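Local structure of D-3-phosphoglycerate dehydrogenase (Sulfolobus tokodaii, 2EKL) at residues Y96-S101 with R294-T299; M113-K119 with I135-L140; P212-Y216 with V235-G239. The protein probably oxidises D-3-phosphoglycerate with NAD as a member of the D-isomer specific 2-hydroxyacid dehydrogenase family. All blocks are in the same frame, centred on the assembly; numbering follows the deposited sequence.

Contact 1 (Y96-S101 with R294-T299)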
loop_
_atom_site.group_PDB
_atom_site.type_symbol
_atom_site.label_atom_id
_atom_site.label_comp_id
_atom_site.label_asym_id
_atom_site.label_seq_id
_atom_site.Cartn_x
_atom_site.Cartn_y
_atom_site.Cartn_z
ATOM N N TYR A 96 -23.690 -6.276 18.016
ATOM C CA TYR A 96 -23.168 -5.790 16.748
ATOM C C TYR A 96 -21.997 -6.673 16.334
ATOM O O TYR A 96 -21.934 -7.836 16.738
ATOM C CB TYR A 96 -22.752 -4.312 16.847
ATOM C CG TYR A 96 -21.610 -4.001 17.792
ATOM C CD1 TYR A 96 -21.698 -4.299 19.152
ATOM C CD2 TYR A 96 -20.454 -3.371 17.328
ATOM C CE1 TYR A 96 -20.662 -3.975 20.030
ATOM C CE2 TYR A 96 -19.412 -3.043 18.195
ATOM C CZ TYR A 96 -19.524 -3.348 19.544
ATOM O OH TYR A 96 -18.499 -3.028 20.402
ATOM N N ALA A 97 -21.073 -6.141 15.539
ATOM C CA ALA A 97 -19.937 -6.943 15.081
ATOM C C ALA A 97 -18.572 -6.335 15.392
ATOM O O ALA A 97 -17.825 -5.965 14.484
ATOM C CB ALA A 97 -20.062 -7.194 13.576
ATOM N N PRO A 98 -18.216 -6.242 16.683
ATOM C CA PRO A 98 -16.921 -5.672 17.074
ATOM C C PRO A 98 -15.714 -6.441 16.532
ATOM O O PRO A 98 -15.645 -7.667 16.634
ATOM C CB PRO A 98 -16.990 -5.688 18.602
ATOM C CG PRO A 98 -17.852 -6.880 18.885
ATOM C CD PRO A 98 -18.951 -6.738 17.858
ATOM N N GLY A 99 -14.769 -5.704 15.953
ATOM C CA GLY A 99 -13.567 -6.310 15.403
ATOM C C GLY A 99 -13.738 -6.996 14.056
ATOM O O GLY A 99 -12.777 -7.520 13.501
ATOM N N ALA A 100 -14.954 -6.975 13.519
ATOM C CA ALA A 100 -15.253 -7.626 12.246
ATOM C C ALA A 100 -14.444 -7.174 11.026
ATOM O O ALA A 100 -14.304 -7.929 10.063
ATOM C CB ALA A 100 -16.735 -7.482 11.941
ATOM N N SER A 101 -13.904 -5.961 11.058
ATOM C CA SER A 101 -13.161 -5.462 9.906
ATOM C C SER A 101 -11.665 -5.262 10.131
ATOM O O SER A 101 -10.983 -4.685 9.282
ATOM C CB SER A 101 -13.766 -4.138 9.441
ATOM O OG SER A 101 -13.482 -3.098 10.359
ATOM N N ARG A 294 -18.499 -10.648 7.147
ATOM C CA ARG A 294 -18.294 -10.965 8.556
ATOM C C ARG A 294 -19.189 -10.096 9.437
ATOM O O ARG A 294 -19.691 -10.560 10.463
ATOM C CB ARG A 294 -16.827 -10.783 8.957
ATOM C CG ARG A 294 -15.903 -11.867 8.415
ATOM C CD ARG A 294 -14.630 -11.938 9.237
ATOM N NE ARG A 294 -13.889 -10.689 9.160
ATOM C CZ ARG A 294 -13.086 -10.358 8.154
ATOM N NH1 ARG A 294 -12.911 -11.196 7.136
ATOM N NH2 ARG A 294 -12.472 -9.182 8.164
ATOM N N VAL A 295 -19.387 -8.840 9.045
ATOM C CA VAL A 295 -20.245 -7.947 9.815
ATOM C C VAL A 295 -21.651 -8.538 9.872
ATOM O O VAL A 295 -22.263 -8.608 10.937
ATOM C CB VAL A 295 -20.308 -6.532 9.188
ATOM C CG1 VAL A 295 -21.418 -5.716 9.840
ATOM C CG2 VAL A 295 -18.972 -5.822 9.383
ATOM N N ALA A 296 -22.151 -8.980 8.724
ATOM C CA ALA A 296 -23.484 -9.569 8.656
ATOM C C ALA A 296 -23.573 -10.862 9.463
ATOM O O ALA A 296 -24.508 -11.044 10.248
ATOM C CB ALA A 296 -23.867 -9.834 7.199
ATOM N N GLU A 297 -22.603 -11.754 9.275
ATOM C CA GLU A 297 -22.587 -13.034 9.985
ATOM C C GLU A 297 -22.453 -12.883 11.493
ATOM O O GLU A 297 -23.143 -13.558 12.257
ATOM C CB GLU A 297 -21.445 -13.916 9.480
ATOM C CG GLU A 297 -21.479 -14.194 7.989
ATOM C CD GLU A 297 -20.450 -15.224 7.574
ATOM O OE1 GLU A 297 -19.296 -15.138 8.046
ATOM O OE2 GLU A 297 -20.791 -16.117 6.772
ATOM N N MET A 298 -21.552 -12.006 11.919
ATOM C CA MET A 298 -21.339 -11.782 13.339
ATOM C C MET A 298 -22.550 -11.138 13.994
ATOM O O MET A 298 -22.941 -11.520 15.096
ATOM C CB MET A 298 -20.109 -10.903 13.556
ATOM C CG MET A 298 -18.806 -11.594 13.233
ATOM S SD MET A 298 -17.405 -10.555 13.660
ATOM C CE MET A 298 -17.779 -10.230 15.396
ATOM N N THR A 299 -23.140 -10.156 13.322
ATOM C CA THR A 299 -24.307 -9.487 13.873
ATOM C C THR A 299 -25.439 -10.505 13.978
ATOM O O THR A 299 -26.181 -10.523 14.959
ATOM C CB THR A 299 -24.741 -8.297 12.992
ATOM O OG1 THR A 299 -23.680 -7.333 12.936
ATOM C CG2 THR A 299 -25.988 -7.626 13.570
HETATM O O HOH W 1 -12.246 -9.798 11.876
#

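Contact 2 (M113-K119 with I135-L140)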
loop_
_atom_site.group_PDB
_atom_site.type_symbol
_atom_site.label_atom_id
_atom_site.label_comp_id
_atom_site.label_asym_id
_atom_site.label_seq_id
_atom_site.Cartn_x
_atom_site.Cartn_y
_atom_site.Cartn_z
ATOM N N MET A 113 -0.036 4.297 4.108
ATOM C CA MET A 113 1.324 4.658 4.500
ATOM C C MET A 113 2.258 4.661 3.287
ATOM O O MET A 113 3.026 5.603 3.081
ATOM C CB MET A 113 1.849 3.678 5.553
ATOM C CG MET A 113 3.306 3.914 5.938
ATOM S SD MET A 113 3.891 2.767 7.215
ATOM C CE MET A 113 3.965 1.232 6.295
ATOM N N ILE A 114 2.184 3.609 2.481
ATOM C CA ILE A 114 3.039 3.508 1.305
ATOM C C ILE A 114 2.631 4.522 0.240
ATOM O O ILE A 114 3.487 5.142 -0.385
ATOM C CB ILE A 114 2.997 2.083 0.715
ATOM C CG1 ILE A 114 3.536 1.089 1.750
ATOM C CG2 ILE A 114 3.844 2.012 -0.551
ATOM C CD1 ILE A 114 3.300 -0.375 1.390
ATOM N N ALA A 115 1.329 4.697 0.040
ATOM C CA ALA A 115 0.854 5.655 -0.962
ATOM C C ALA A 115 1.333 7.060 -0.611
ATOM O O ALA A 115 1.726 7.826 -1.492
ATOM C CB ALA A 115 -0.666 5.621 -1.050
ATOM N N ALA A 116 1.314 7.387 0.677
ATOM C CA ALA A 116 1.755 8.705 1.144
ATOM C C ALA A 116 3.264 8.873 0.979
ATOM O O ALA A 116 3.745 9.906 0.509
ATOM C CB ALA A 116 1.374 8.890 2.611
ATOM N N ALA A 117 4.007 7.854 1.386
ATOM C CA ALA A 117 5.457 7.882 1.293
ATOM C C ALA A 117 5.950 7.966 -0.147
ATOM O O ALA A 117 6.976 8.590 -0.422
ATOM C CB ALA A 117 6.039 6.634 1.962
ATOM N N ARG A 118 5.204 7.371 -1.071
ATOM C CA ARG A 118 5.640 7.330 -2.459
ATOM C C ARG A 118 4.849 8.165 -3.454
ATOM O O ARG A 118 5.064 8.047 -4.662
ATOM C CB ARG A 118 5.665 5.868 -2.913
ATOM C CG ARG A 118 6.608 5.022 -2.069
ATOM C CD ARG A 118 8.056 5.407 -2.353
ATOM N NE ARG A 118 8.526 4.824 -3.610
ATOM C CZ ARG A 118 8.949 3.568 -3.738
ATOM N NH1 ARG A 118 8.967 2.756 -2.684
ATOM N NH2 ARG A 118 9.355 3.123 -4.922
ATOM N N LYS A 119 3.950 9.005 -2.951
ATOM C CA LYS A 119 3.126 9.856 -3.810
ATOM C C LYS A 119 2.504 9.020 -4.913
ATOM O O LYS A 119 2.511 9.405 -6.083
ATOM C CB LYS A 119 3.983 10.970 -4.418
ATOM C CG LYS A 119 4.658 11.823 -3.364
ATOM C CD LYS A 119 5.598 12.846 -3.969
ATOM C CE LYS A 119 6.331 13.608 -2.881
ATOM N NZ LYS A 119 7.315 14.573 -3.446
ATOM N N ILE A 135 8.240 10.223 -10.171
ATOM C CA ILE A 135 8.080 11.064 -8.988
ATOM C C ILE A 135 8.835 10.393 -7.842
ATOM O O ILE A 135 8.715 9.186 -7.645
ATOM C CB ILE A 135 6.583 11.207 -8.612
ATOM C CG1 ILE A 135 6.437 11.958 -7.288
ATOM C CG2 ILE A 135 5.938 9.842 -8.533
ATOM C CD1 ILE A 135 6.926 13.390 -7.342
ATOM N N GLU A 136 9.607 11.171 -7.090
ATOM C CA GLU A 136 10.395 10.615 -5.995
ATOM C C GLU A 136 9.734 10.727 -4.623
ATOM O O GLU A 136 9.188 11.770 -4.267
ATOM C CB GLU A 136 11.771 11.283 -5.951
ATOM C CG GLU A 136 12.713 10.695 -4.911
ATOM C CD GLU A 136 14.019 11.458 -4.810
ATOM O OE1 GLU A 136 14.826 11.385 -5.757
ATOM O OE2 GLU A 136 14.232 12.133 -3.784
ATOM N N GLY A 137 9.799 9.638 -3.861
ATOM C CA GLY A 137 9.228 9.613 -2.525
ATOM C C GLY A 137 10.243 9.194 -1.469
ATOM O O GLY A 137 11.446 9.453 -1.599
ATOM N N LEU A 138 9.754 8.535 -0.423
ATOM C CA LEU A 138 10.597 8.083 0.680
ATOM C C LEU A 138 10.527 6.577 0.910
ATOM O O LEU A 138 9.463 5.969 0.785
ATOM C CB LEU A 138 10.179 8.793 1.971
ATOM C CG LEU A 138 10.295 10.321 1.998
ATOM C CD1 LEU A 138 9.751 10.852 3.317
ATOM C CD2 LEU A 138 11.751 10.725 1.819
ATOM N N GLU A 139 11.666 5.988 1.261
ATOM C CA GLU A 139 11.752 4.556 1.550
ATOM C C GLU A 139 11.363 4.349 3.022
ATOM O O GLU A 139 11.577 5.233 3.861
ATOM C CB GLU A 139 13.177 4.062 1.285
ATOM C CG GLU A 139 13.383 2.572 1.479
ATOM C CD GLU A 139 14.758 2.128 1.027
ATOM O OE1 GLU A 139 14.918 1.832 -0.178
ATOM O OE2 GLU A 139 15.685 2.092 1.873
ATOM N N LEU A 140 10.804 3.187 3.345
ATOM C CA LEU A 140 10.349 2.927 4.707
ATOM C C LEU A 140 11.226 2.016 5.550
ATOM O O LEU A 140 11.294 2.177 6.773
ATOM C CB LEU A 140 8.923 2.366 4.666
ATOM C CG LEU A 140 7.907 3.345 4.068
ATOM C CD1 LEU A 140 6.604 2.622 3.726
ATOM C CD2 LEU A 140 7.658 4.475 5.055
HETATM O O HOH W 2 8.360 3.395 0.138
#

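Contact 3 (P212-Y216 with V235-G239)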
loop_
_atom_site.group_PDB
_atom_site.type_symbol
_atom_site.label_atom_id
_atom_site.label_comp_id
_atom_site.label_asym_id
_atom_site.label_seq_id
_atom_site.Cartn_x
_atom_site.Cartn_y
_atom_site.Cartn_z
ATOM N N PRO A 212 -8.400 16.317 20.941
ATOM C CA PRO A 212 -7.516 15.475 20.128
ATOM C C PRO A 212 -6.261 15.014 20.854
ATOM O O PRO A 212 -5.679 15.756 21.642
ATOM C CB PRO A 212 -7.206 16.362 18.921
ATOM C CG PRO A 212 -7.314 17.749 19.477
ATOM C CD PRO A 212 -8.547 17.655 20.345
ATOM N N ILE A 213 -5.852 13.778 20.585
ATOM C CA ILE A 213 -4.659 13.214 21.200
ATOM C C ILE A 213 -3.425 13.814 20.542
ATOM O O ILE A 213 -2.386 13.987 21.178
ATOM C CB ILE A 213 -4.628 11.683 21.044
ATOM C CG1 ILE A 213 -5.860 11.082 21.722
ATOM C CG2 ILE A 213 -3.347 11.114 21.648
ATOM C CD1 ILE A 213 -6.021 11.505 23.166
ATOM N N ILE A 214 -3.545 14.125 19.257
ATOM C CA ILE A 214 -2.445 14.728 18.528
ATOM C C ILE A 214 -2.802 16.198 18.370
ATOM O O ILE A 214 -3.557 16.575 17.470
ATOM C CB ILE A 214 -2.252 14.069 17.140
ATOM C CG1 ILE A 214 -2.074 12.554 17.306
ATOM C CG2 ILE A 214 -1.019 14.641 16.457
ATOM C CD1 ILE A 214 -0.915 12.156 18.213
ATOM N N ASP A 215 -2.269 17.015 19.274
ATOM C CA ASP A 215 -2.527 18.450 19.280
ATOM C C ASP A 215 -1.220 19.209 19.071
ATOM O O ASP A 215 -0.195 18.615 18.728
ATOM C CB ASP A 215 -3.175 18.861 20.610
ATOM C CG ASP A 215 -4.120 20.045 20.465
ATOM O OD1 ASP A 215 -3.735 21.049 19.829
ATOM O OD2 ASP A 215 -5.248 19.972 20.994
ATOM N N TYR A 216 -1.247 20.518 19.286
ATOM C CA TYR A 216 -0.057 21.331 19.070
ATOM C C TYR A 216 1.241 20.859 19.717
ATOM O O TYR A 216 2.276 20.810 19.057
ATOM C CB TYR A 216 -0.333 22.788 19.451
ATOM C CG TYR A 216 -0.862 23.590 18.285
ATOM C CD1 TYR A 216 0.012 24.095 17.322
ATOM C CD2 TYR A 216 -2.231 23.791 18.105
ATOM C CE1 TYR A 216 -0.459 24.775 16.207
ATOM C CE2 TYR A 216 -2.713 24.474 16.993
ATOM C CZ TYR A 216 -1.824 24.961 16.048
ATOM O OH TYR A 216 -2.289 25.623 14.937
ATOM N N VAL A 235 -11.257 12.980 14.777
ATOM C CA VAL A 235 -11.165 13.794 15.991
ATOM C C VAL A 235 -9.924 13.537 16.848
ATOM O O VAL A 235 -9.623 14.320 17.751
ATOM C CB VAL A 235 -12.427 13.631 16.884
ATOM C CG1 VAL A 235 -13.667 14.037 16.106
ATOM C CG2 VAL A 235 -12.548 12.200 17.376
ATOM N N ALA A 236 -9.208 12.450 16.572
ATOM C CA ALA A 236 -8.000 12.136 17.326
ATOM C C ALA A 236 -6.903 13.134 16.962
ATOM O O ALA A 236 -5.901 13.255 17.666
ATOM C CB ALA A 236 -7.537 10.713 17.012
ATOM N N VAL A 237 -7.114 13.859 15.868
ATOM C CA VAL A 237 -6.144 14.841 15.391
ATOM C C VAL A 237 -6.706 16.256 15.313
ATOM O O VAL A 237 -7.837 16.461 14.875
ATOM C CB VAL A 237 -5.633 14.470 13.980
ATOM C CG1 VAL A 237 -4.667 15.538 13.469
ATOM C CG2 VAL A 237 -4.956 13.113 14.019
ATOM N N ASN A 238 -5.906 17.227 15.744
ATOM C CA ASN A 238 -6.304 18.630 15.672
ATOM C C ASN A 238 -6.067 19.005 14.209
ATOM O O ASN A 238 -4.925 19.219 13.797
ATOM C CB ASN A 238 -5.414 19.483 16.582
ATOM C CG ASN A 238 -5.795 20.953 16.566
ATOM O OD1 ASN A 238 -6.246 21.479 15.549
ATOM N ND2 ASN A 238 -5.595 21.629 17.692
ATOM N N GLY A 239 -7.144 19.069 13.431
ATOM C CA GLY A 239 -7.034 19.384 12.016
ATOM C C GLY A 239 -6.419 20.725 11.682
ATOM O O GLY A 239 -5.699 20.860 10.692
#

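Contact 1 (Y96-S101 with R294-T299)
The guanidinium of Arg294 meets the loop at its edge, where Ala100 O lies near the plane, 2.9 Å from NE and 2.9 Å from NH2. Both N-H groups thus grip one oxygen side-on; they come from the same face of the carbonyl plane, and each bond is bent to 135°. The other flat group, the Tyr96 ring, is covered on one face by its own loop, with Pro98 CD 3.5 Å above the ring plane, over its centre. A bend in the Arg294 chain at chi3 (-62°) turns NE back over the loop, and NH2 carries a salt bridge to Glu139 of the second subunit. Replacing the arginine by alanine would probably leave Ala100 O without either donor and take the positive partner from that glutamate of the second subunit.

Toward Thr299 the fit turns apolar. Ala100 CB sits between Met298 SD, at 3.6 Å, and Val295 CG2, at 3.8 Å, while Ala97 CB rests 3.7 Å from Met298 CB. Another bend at chi3 (55°) brings Met298 CE against the loop, 3.6 Å from Pro98 O. Thr299 OG1 turns back to Val295 O at 2.8 Å, so its oxygen is already bonded where it touches Ala97 CB.

The type II turn from Ala97 to Ala100 leads into helix 102-118, and Ser101 just after it touches NAD. Lying against helix 289-309, the turn belongs to the interdomain crossing characteristic of D-2-hydroxyacid dehydrogenases, beside the cofactor cleft.

Contact 2 (M113-K119 with I135-L140)
Lys119, with positive phi, completes the Schellman motif that closes helix 102-118, and its side chain lies across Ile135 of the loop leading to the first strand of the Rossmann-type NAD-binding domain. The two side chains cross at about a right angle, with Lys119 CD 3.5 Å from Ile135 CG1. Beyond CG the lysine runs extended along the loop, and NZ ends in a weak hydrogen bond to Glu136 O.

The last turn of the helix is joined to the loop by its backbone. Leu138 N gives a fairly straight bond (161°) to Ala117 O at 2.8 Å, approaching 34° out of the carbonyl plane. The same oxygen takes a CA-H...O contact from Gly137 CA, 3.2 Å away. Packing is tight here: a beta carbon on Gly137 would run into Ala117 O and Arg118 CA.

Arg118 folds over the carbonyl of Leu138. A bend at chi2 (-70°) brings CD to 3.5 Å from Leu138 O, and a second at chi3 turns the guanidinium back. The guanidinium holds water 2 at the edge, in plane, 3.0 Å from NH1, and that water donates to Leu138 O. NH1 also bonds to Ser104 O and NH2 to Ile284 O, both of the second subunit, so the buried charge is tied into the dimer interface.

Farther along, the two methyls of Leu140 divide the work. CD1 meets Met113 CE at 3.9 Å and also touches Ile114 CG1, whereas CD2 turns to Ala117 CB at 4.1 Å.

Helix 102-118 packs on the seven-stranded sheet through Ala116 (strand 251-256) and Ala117 (strand 226-230), while Ile114 and Ile135 touch helix 120-128.

Contact 3 (P212-Y216 with V235-G239)
Ile214 and Val237 form a single backbone bridge of parallel type, in which Ile214 N reaches Ala236 O at 3.0 Å and Asn238 N reaches Ile214 O at 3.0 Å, both nearly along the C=O axis. The bridge joins two loops of the Rossmann-type NAD-binding domain, one after strand 199-202 and the other after strand 226-230, each ending at the start of a helix. Ile213 N adds a weak, bent bond to Ala236 O, and the Ile213 side chain touches NAD.

Pro212 lies over the second loop, its CB 3.4 Å from Val235 O and its CG against Asn238 CB. Within the bridged pair, Ile214 CB packs on Val237 CG2 at 4.2 Å. Asn238 works with both ends of its amide: OD1 caps Ala241 N of helix 239-247, while CG, anti to the backbone N (chi1 -179°), carries ND2 across to Asp215. The carboxylate and amide planes stand 80° apart. Two donors grip Asp215 OD1: Tyr216 N comes in on its anti lone pair at 2.6 Å, and Asn238 ND2, at 2.9 Å, approaches 51° out of the carboxylate plane.

Overall arrangement
From the N terminus, the chain first builds the five-stranded parallel sheet and leaves its last strand through 96-101. Contact 1 closes there only when helix 289-309 returns, so its loop encloses nearly the whole NAD-binding domain and ties the two crossings between domains together. Nested inside it, contact 2 joins the end of helix 102-118 to 135-140 around helix 120-128, before the seven-stranded sheet begins. Contact 3 follows in series, linking the loops on either side of helix 216-221 and strand 226-230. Contacts 2 and 3 lie with centres 23 Å apart, while contact 1 sits on the opposite side of the chain's centre from both; none touches another.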